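Local coordinates for CRISPR-associated endonuclease Cas1 (Thermotoga maritima, PDB 4XTK), which probably acts as a magnesium- or manganese-dependent double-stranded DNA endonuclease in CRISPR adaptive immunity, at residues E[193-196]-E[197-201]; E[248-252]-E[253-257]; E[305-308]-E[309-313]. One frame throughout, in Å; residues are numbered along the deposited sequence.

Contact 1 (E[193-196]-E[197-201])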
loop_
_atom_site.group_PDB
_atom_site.type_symbol
_atom_site.label_atom_id
_atom_site.label_comp_id
_atom_site.label_asym_id
_atom_site.label_seq_id
_atom_site.Cartn_x
_atom_site.Cartn_y
_atom_site.Cartn_z
ATOM N N ILE E 193 1.240 -22.019 -22.310
ATOM C CA ILE E 193 2.163 -20.902 -22.155
ATOM C C ILE E 193 1.465 -19.719 -21.477
ATOM O O ILE E 193 2.007 -19.123 -20.548
ATOM C CB ILE E 193 2.749 -20.451 -23.509
ATOM C CG1 ILE E 193 3.467 -21.614 -24.196
ATOM C CG2 ILE E 193 3.695 -19.269 -23.319
ATOM C CD1 ILE E 193 4.622 -22.167 -23.402
ATOM N N SER E 194 0.256 -19.401 -21.933
ATOM C CA SER E 194 -0.519 -18.324 -21.327
ATOM C C SER E 194 -0.781 -18.603 -19.860
ATOM O O SER E 194 -0.630 -17.716 -19.017
ATOM C CB SER E 194 -1.843 -18.124 -22.057
ATOM O OG SER E 194 -1.625 -17.563 -23.340
ATOM N N PHE E 195 -1.162 -19.840 -19.558
ATOM C CA PHE E 195 -1.455 -20.215 -18.183
ATOM C C PHE E 195 -0.204 -20.128 -17.309
ATOM O O PHE E 195 -0.241 -19.545 -16.226
ATOM C CB PHE E 195 -2.049 -21.619 -18.122
ATOM C CG PHE E 195 -2.451 -22.033 -16.743
ATOM C CD1 PHE E 195 -3.582 -21.497 -16.148
ATOM C CD2 PHE E 195 -1.688 -22.946 -16.029
ATOM C CE1 PHE E 195 -3.956 -21.870 -14.860
ATOM C CE2 PHE E 195 -2.054 -23.328 -14.746
ATOM C CZ PHE E 195 -3.189 -22.788 -14.160
ATOM N N GLY E 196 0.897 -20.704 -17.789
ATOM C CA GLY E 196 2.164 -20.657 -17.083
ATOM C C GLY E 196 2.636 -19.230 -16.849
ATOM O O GLY E 196 3.062 -18.880 -15.742
ATOM N N ASN E 197 2.556 -18.404 -17.889
ATOM C CA ASN E 197 2.944 -17.003 -17.774
ATOM C C ASN E 197 2.157 -16.275 -16.701
ATOM O O ASN E 197 2.730 -15.545 -15.896
ATOM C CB ASN E 197 2.779 -16.285 -19.109
ATOM C CG ASN E 197 3.934 -16.545 -20.040
ATOM O OD1 ASN E 197 4.892 -17.230 -19.676
ATOM N ND2 ASN E 197 3.852 -16.011 -21.248
ATOM N N SER E 198 0.843 -16.484 -16.691
ATOM C CA SER E 198 -0.013 -15.864 -15.692
ATOM C C SER E 198 0.437 -16.252 -14.281
ATOM O O SER E 198 0.517 -15.395 -13.398
ATOM C CB SER E 198 -1.475 -16.248 -15.912
ATOM O OG SER E 198 -1.752 -17.527 -15.371
ATOM N N LEU E 199 0.756 -17.529 -14.080
ATOM C CA LEU E 199 1.249 -17.995 -12.786
ATOM C C LEU E 199 2.541 -17.277 -12.410
ATOM O O LEU E 199 2.715 -16.861 -11.267
ATOM C CB LEU E 199 1.481 -19.508 -12.795
ATOM C CG LEU E 199 0.224 -20.376 -12.869
ATOM C CD1 LEU E 199 0.577 -21.858 -12.798
ATOM C CD2 LEU E 199 -0.753 -19.983 -11.770
ATOM N N LEU E 200 3.440 -17.131 -13.380
ATOM C CA LEU E 200 4.723 -16.475 -13.148
ATOM C C LEU E 200 4.510 -15.008 -12.762
ATOM O O LEU E 200 5.084 -14.532 -11.782
ATOM C CB LEU E 200 5.625 -16.595 -14.388
ATOM C CG LEU E 200 7.035 -16.002 -14.316
ATOM C CD1 LEU E 200 7.736 -16.418 -13.036
ATOM C CD2 LEU E 200 7.859 -16.452 -15.504
ATOM N N TYR E 201 3.665 -14.320 -13.525
ATOM C CA TYR E 201 3.300 -12.936 -13.247
ATOM C C TYR E 201 2.817 -12.749 -11.811
ATOM O O TYR E 201 3.184 -11.785 -11.142
ATOM C CB TYR E 201 2.206 -12.463 -14.211
ATOM C CG TYR E 201 2.607 -12.461 -15.660
ATOM C CD1 TYR E 201 3.944 -12.350 -16.036
ATOM C CD2 TYR E 201 1.646 -12.574 -16.660
ATOM C CE1 TYR E 201 4.316 -12.356 -17.378
ATOM C CE2 TYR E 201 2.005 -12.572 -18.006
ATOM C CZ TYR E 201 3.339 -12.464 -18.357
ATOM O OH TYR E 201 3.696 -12.469 -19.687
#

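Contact 2 (E[248-252]-E[253-257])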
loop_
_atom_site.group_PDB
_atom_site.type_symbol
_atom_site.label_atom_id
_atom_site.label_comp_id
_atom_site.label_asym_id
_atom_site.label_seq_id
_atom_site.Cartn_x
_atom_site.Cartn_y
_atom_site.Cartn_z
ATOM N N LEU E 248 7.588 -27.866 -22.082
ATOM C CA LEU E 248 8.238 -28.963 -22.791
ATOM C C LEU E 248 8.116 -30.276 -22.016
ATOM O O LEU E 248 7.675 -31.293 -22.554
ATOM C CB LEU E 248 9.715 -28.643 -23.041
ATOM C CG LEU E 248 10.075 -27.625 -24.128
ATOM C CD1 LEU E 248 11.585 -27.423 -24.185
ATOM C CD2 LEU E 248 9.538 -28.056 -25.481
ATOM N N ASN E 249 8.508 -30.243 -20.748
ATOM C CA ASN E 249 8.507 -31.441 -19.923
ATOM C C ASN E 249 7.131 -32.084 -19.834
ATOM O O ASN E 249 7.002 -33.300 -19.942
ATOM C CB ASN E 249 9.023 -31.119 -18.520
ATOM C CG ASN E 249 10.516 -30.862 -18.496
ATOM O OD1 ASN E 249 11.182 -30.914 -19.533
ATOM N ND2 ASN E 249 11.049 -30.573 -17.316
ATOM N N LEU E 250 6.100 -31.267 -19.662
ATOM C CA LEU E 250 4.759 -31.802 -19.470
ATOM C C LEU E 250 4.137 -32.372 -20.756
ATOM O O LEU E 250 3.482 -33.416 -20.709
ATOM C CB LEU E 250 3.856 -30.724 -18.865
ATOM C CG LEU E 250 4.171 -30.436 -17.389
ATOM C CD1 LEU E 250 3.282 -29.336 -16.829
ATOM C CD2 LEU E 250 4.057 -31.701 -16.544
ATOM N N VAL E 251 4.342 -31.715 -21.900
ATOM C CA VAL E 251 3.738 -32.201 -23.143
ATOM C C VAL E 251 4.513 -33.362 -23.745
ATOM O O VAL E 251 3.928 -34.217 -24.406
ATOM C CB VAL E 251 3.603 -31.091 -24.226
ATOM C CG1 VAL E 251 2.779 -29.934 -23.701
ATOM C CG2 VAL E 251 4.968 -30.626 -24.734
ATOM N N ASN E 252 5.824 -33.392 -23.526
ATOM C CA ASN E 252 6.648 -34.475 -24.047
ATOM C C ASN E 252 6.547 -35.750 -23.210
ATOM O O ASN E 252 6.812 -36.840 -23.715
ATOM C CB ASN E 252 8.116 -34.042 -24.152
ATOM C CG ASN E 252 8.404 -33.229 -25.409
ATOM O OD1 ASN E 252 7.624 -33.232 -26.364
ATOM N ND2 ASN E 252 9.540 -32.543 -25.418
ATOM N N THR E 253 6.183 -35.630 -21.936
ATOM C CA THR E 253 5.990 -36.828 -21.117
ATOM C C THR E 253 4.520 -37.225 -21.082
ATOM O O THR E 253 4.146 -38.188 -20.416
ATOM C CB THR E 253 6.494 -36.646 -19.670
ATOM O OG1 THR E 253 5.748 -35.614 -19.014
ATOM C CG2 THR E 253 7.980 -36.315 -19.652
ATOM N N ARG E 254 3.699 -36.460 -21.796
ATOM C CA ARG E 254 2.260 -36.686 -21.875
ATOM C C ARG E 254 1.584 -36.588 -20.505
ATOM O O ARG E 254 0.495 -37.120 -20.303
ATOM C CB ARG E 254 1.968 -38.048 -22.506
ATOM C CG ARG E 254 2.301 -38.143 -23.984
ATOM C CD ARG E 254 1.099 -37.807 -24.835
ATOM N NE ARG E 254 0.014 -38.754 -24.606
ATOM C CZ ARG E 254 -1.153 -38.718 -25.238
ATOM N NH1 ARG E 254 -1.387 -37.784 -26.149
ATOM N NH2 ARG E 254 -2.084 -39.617 -24.960
ATOM N N GLN E 255 2.223 -35.895 -19.568
ATOM C CA GLN E 255 1.570 -35.589 -18.302
ATOM C C GLN E 255 0.423 -34.655 -18.593
ATOM O O GLN E 255 -0.652 -34.758 -18.005
ATOM C CB GLN E 255 2.530 -34.947 -17.313
ATOM C CG GLN E 255 3.503 -35.902 -16.669
ATOM C CD GLN E 255 4.323 -35.214 -15.602
ATOM O OE1 GLN E 255 5.486 -34.875 -15.820
ATOM N NE2 GLN E 255 3.717 -34.992 -14.437
ATOM N N ILE E 256 0.683 -33.729 -19.508
ATOM C CA ILE E 256 -0.349 -32.898 -20.094
ATOM C C ILE E 256 -0.589 -33.374 -21.525
ATOM O O ILE E 256 0.348 -33.475 -22.318
ATOM C CB ILE E 256 0.044 -31.408 -20.096
ATOM C CG1 ILE E 256 0.061 -30.843 -18.671
ATOM C CG2 ILE E 256 -0.904 -30.604 -20.979
ATOM C CD1 ILE E 256 -1.315 -30.653 -18.053
ATOM N N ASN E 257 -1.837 -33.693 -21.843
ATOM C CA ASN E 257 -2.208 -34.016 -23.213
ATOM C C ASN E 257 -3.630 -33.571 -23.526
ATOM O O ASN E 257 -4.256 -32.853 -22.743
ATOM C CB ASN E 257 -2.050 -35.512 -23.490
ATOM C CG ASN E 257 -2.800 -36.373 -22.498
ATOM O OD1 ASN E 257 -4.026 -36.327 -22.416
ATOM N ND2 ASN E 257 -2.062 -37.180 -21.745
#

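Contact 3 (E[305-308]-E[309-313])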
loop_
_atom_site.group_PDB
_atom_site.type_symbol
_atom_site.label_atom_id
_atom_site.label_comp_id
_atom_site.label_asym_id
_atom_site.label_seq_id
_atom_site.Cartn_x
_atom_site.Cartn_y
_atom_site.Cartn_z
ATOM N N ILE E 305 14.504 -14.987 -8.512
ATOM C CA ILE E 305 13.584 -13.879 -8.740
ATOM C C ILE E 305 13.782 -12.846 -7.634
ATOM O O ILE E 305 13.877 -11.648 -7.897
ATOM C CB ILE E 305 12.117 -14.351 -8.781
ATOM C CG1 ILE E 305 11.929 -15.394 -9.884
ATOM C CG2 ILE E 305 11.176 -13.178 -9.011
ATOM C CD1 ILE E 305 10.566 -16.051 -9.877
ATOM N N LYS E 306 13.868 -13.330 -6.400
ATOM C CA LYS E 306 14.131 -12.480 -5.251
ATOM C C LYS E 306 15.396 -11.655 -5.470
ATOM O O LYS E 306 15.417 -10.452 -5.208
ATOM C CB LYS E 306 14.273 -13.321 -3.976
ATOM C CG LYS E 306 12.965 -13.756 -3.328
ATOM C CD LYS E 306 13.246 -14.677 -2.144
ATOM C CE LYS E 306 12.009 -15.439 -1.684
ATOM N NZ LYS E 306 11.861 -15.425 -0.198
ATOM N N MET E 307 16.443 -12.316 -5.959
ATOM C CA MET E 307 17.742 -11.683 -6.145
ATOM C C MET E 307 17.691 -10.591 -7.205
ATOM O O MET E 307 18.311 -9.535 -7.052
ATOM C CB MET E 307 18.795 -12.722 -6.521
ATOM C CG MET E 307 19.213 -13.630 -5.379
ATOM S SD MET E 307 20.467 -14.823 -5.886
ATOM C CE MET E 307 21.537 -13.758 -6.855
ATOM N N GLU E 308 16.948 -10.849 -8.274
ATOM C CA GLU E 308 16.812 -9.889 -9.362
ATOM C C GLU E 308 16.085 -8.637 -8.884
ATOM O O GLU E 308 16.420 -7.517 -9.280
ATOM C CB GLU E 308 16.071 -10.519 -10.545
ATOM C CG GLU E 308 16.158 -9.710 -11.822
ATOM C CD GLU E 308 17.583 -9.563 -12.324
ATOM O OE1 GLU E 308 18.403 -10.476 -12.078
ATOM O OE2 GLU E 308 17.880 -8.538 -12.975
ATOM N N LEU E 309 15.097 -8.837 -8.021
ATOM C CA LEU E 309 14.375 -7.730 -7.417
ATOM C C LEU E 309 15.295 -6.898 -6.533
ATOM O O LEU E 309 15.231 -5.666 -6.538
ATOM C CB LEU E 309 13.200 -8.252 -6.604
ATOM C CG LEU E 309 12.111 -8.924 -7.430
ATOM C CD1 LEU E 309 11.054 -9.491 -6.499
ATOM C CD2 LEU E 309 11.512 -7.937 -8.437
ATOM N N HIS E 310 16.157 -7.575 -5.783
ATOM C CA HIS E 310 17.090 -6.877 -4.916
ATOM C C HIS E 310 18.121 -6.116 -5.745
ATOM O O HIS E 310 18.619 -5.073 -5.323
ATOM C CB HIS E 310 17.789 -7.849 -3.965
ATOM C CG HIS E 310 18.625 -7.170 -2.925
ATOM N ND1 HIS E 310 18.099 -6.278 -2.015
ATOM C CD2 HIS E 310 19.949 -7.240 -2.661
ATOM C CE1 HIS E 310 19.064 -5.835 -1.230
ATOM N NE2 HIS E 310 20.197 -6.403 -1.599
ATOM N N LYS E 311 18.437 -6.648 -6.924
ATOM C CA LYS E 311 19.363 -5.997 -7.848
ATOM C C LYS E 311 18.786 -4.682 -8.342
ATOM O O LYS E 311 19.497 -3.698 -8.509
ATOM C CB LYS E 311 19.672 -6.902 -9.041
ATOM C CG LYS E 311 21.107 -7.399 -9.107
ATOM C CD LYS E 311 21.310 -8.333 -10.302
ATOM C CE LYS E 311 21.115 -9.801 -9.921
ATOM N NZ LYS E 311 22.088 -10.268 -8.889
ATOM N N LEU E 312 17.485 -4.680 -8.588
ATOM C CA LEU E 312 16.814 -3.478 -9.043
ATOM C C LEU E 312 16.758 -2.462 -7.911
ATOM O O LEU E 312 16.924 -1.261 -8.134
ATOM C CB LEU E 312 15.408 -3.800 -9.548
ATOM C CG LEU E 312 14.622 -2.593 -10.054
ATOM C CD1 LEU E 312 15.379 -1.903 -11.192
ATOM C CD2 LEU E 312 13.215 -3.004 -10.476
ATOM N N GLU E 313 16.524 -2.957 -6.698
ATOM C CA GLU E 313 16.491 -2.111 -5.509
ATOM C C GLU E 313 17.813 -1.378 -5.325
ATOM O O GLU E 313 17.848 -0.164 -5.084
ATOM C CB GLU E 313 16.182 -2.943 -4.260
ATOM C CG GLU E 313 14.717 -3.328 -4.112
ATOM C CD GLU E 313 14.444 -4.113 -2.842
ATOM O OE1 GLU E 313 15.194 -5.074 -2.562
ATOM O OE2 GLU E 313 13.482 -3.770 -2.122
#

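Contact 1 (E[193-196]-E[197-201])
Phe195 and Leu199, one turn apart on alpha-helix 188-208 of the helical domain of Cas1, make the apolar side-chain contact of this i to i+4 stretch. Phe195 has CG anti to the backbone N (chi1 -176°), which swings the ring along the helix toward Leu199. Leu199 CG sits over one face of the ring, near the rim, and Leu199 CD1 comes to 3.6 Å from Phe195 CE2. Both residues also pack on helix 272-287, where Phe278 meets the Phe195 ring at a steep angle; a flat ring and a branched chain suit this seam between helices.

Phe195 O accepts two hydrogen bonds, from Leu199 N in the regular helical pattern and from Ser198 OG at 2.7 Å. The small hydroxyl of Ser198 reaches back to the carbonyl because chi1 is 81°, and serine can thus settle its polar group on the helix itself. Gly196, a buried residue, adds no side chain to the helix surface, while its carbonyl oxygen takes the N-H of Leu200.

Ile193 and Asn197 run side by side, pointing the same way, on the flank that faces helix 230-252. There Ile193 packs on Phe247, and Asn197 on Lys239 and Val243. Asn197 is compact enough to lay CB and CG against Ile193 O while also touching Arg180. The branch of Ile193 that touches its neighbour is CG2, which lies 3.9 Å from Asn197 ND2.

Contact 2 (E[248-252]-E[253-257])
Thr253 N and Ile256 N turn back to Asn249 O and Leu250 O where helix 230-252 ends, and the chain leaves the helix at Arg254, which adopts left-handed backbone angles (phi 61°, psi 22°). The bond from Ile256 N to Leu250 O, 3.1 Å long, is nearly straight at the hydrogen but comes from above the carbonyl plane. Arg254 N makes a weak bond to Val251 O.

Thr253 holds the last turn through Asn249 O, which it meets twice: the backbone N arrives from one face of the carbonyl plane and OG1, 2.8 Å away, from the other. With chi1 at 63°, the hydroxyl is turned back over the helix end; borne directly on CB, it stays close enough to the backbone to reach a carbonyl one turn back.

Leu250 carries the apolar part. Its CB lies 3.8 Å from Ile256 CG1. Gln255 crosses the leucine, its CB and the carbon of its terminal amide meeting Leu250 CD2, and suits this border because it joins an aliphatic stem to a polar end; its side chain also touches Asn281 of helix 272-287. Leu250 and Ile256 both press on Leu277, Leu250 also on Phe278, and Ile256 on Leu192, so the two aliphatic residues pack the turn against helices 272-287 and 188-208.

Polar residues mark the outer side. Asn252 ND2 bonds to Leu169 O, and the exposed Arg254 makes a salt bridge with Glu258. This is a helix C-terminus ended by a residue of positive phi, with the apolar Ile256 beyond it folded back onto Leu250 of the last turn.

Contact 3 (E[305-308]-E[309-313])
Ile305 and Leu309 lie one turn apart on the buried flank of helix 301-316. Their own touch is slack, Ile305 CG2 standing 4.5 Å from Leu309 CD1; the tightness comes from the helices packed on them. Leu309 is wedged against Ile234 of helix 230-252 and against Leu207 and Ile208 of helix 188-208, and Ile305 meets Phe238 and Leu207. Branched aliphatic chains suit these two positions, pressed on two helices at once. Leu312 continues the flank on Leu230.

Glu308 is buried as well, beside Leu237. CG lies anti to the backbone N (chi1 -167°) and the chain then bends, bringing OE1 across the aliphatic part of Lys311, 3.5 Å from CE. The opposite charges are near but not paired, since Glu308 OE1 and Lys311 NZ remain 4.9 Å apart; the ammonium probably still eases the cost of burying the carboxylate.

The backbone is regular alpha-helix, its i to i+4 bonds running from Leu309 N to Ile305 O through to Leu312 N to Glu308 O, and it belongs to the helical domain characteristic of Cas1.

The other side is looser. Met307 CE lies 4.1 Å from Lys311 NZ, and its flexible side chain touches Leu295 of a loop. Lys306 and His310 are exposed, though the chain of Lys306 still touches Leu207. His310 ND1 donates to Glu313 OE1 at 3.2 Å, close to the ring plane, while Glu313 OE2 takes the backbone N-H of His212.

Contacts 1 and 3 sit on separate helices of the helical domain, with centres 20 Å apart, yet they touch where Leu200 CD1 packs 4.3 Å from Ile305 CD1. Contact 2 lies at the far end of helix 230-252: its centre is 16 Å from that of contact 1, with nearest atoms about 7 Å apart, and 32 Å from that of contact 3. The same helix carries Glu236, a probable manganese ligand as in relatives. The side chain of Asn197 in contact 1 is about 7 Å from that of Glu236, and that of Glu308 in contact 3 about 9 Å, so both lie near the presumed nuclease site, whereas contact 2 is remote from it.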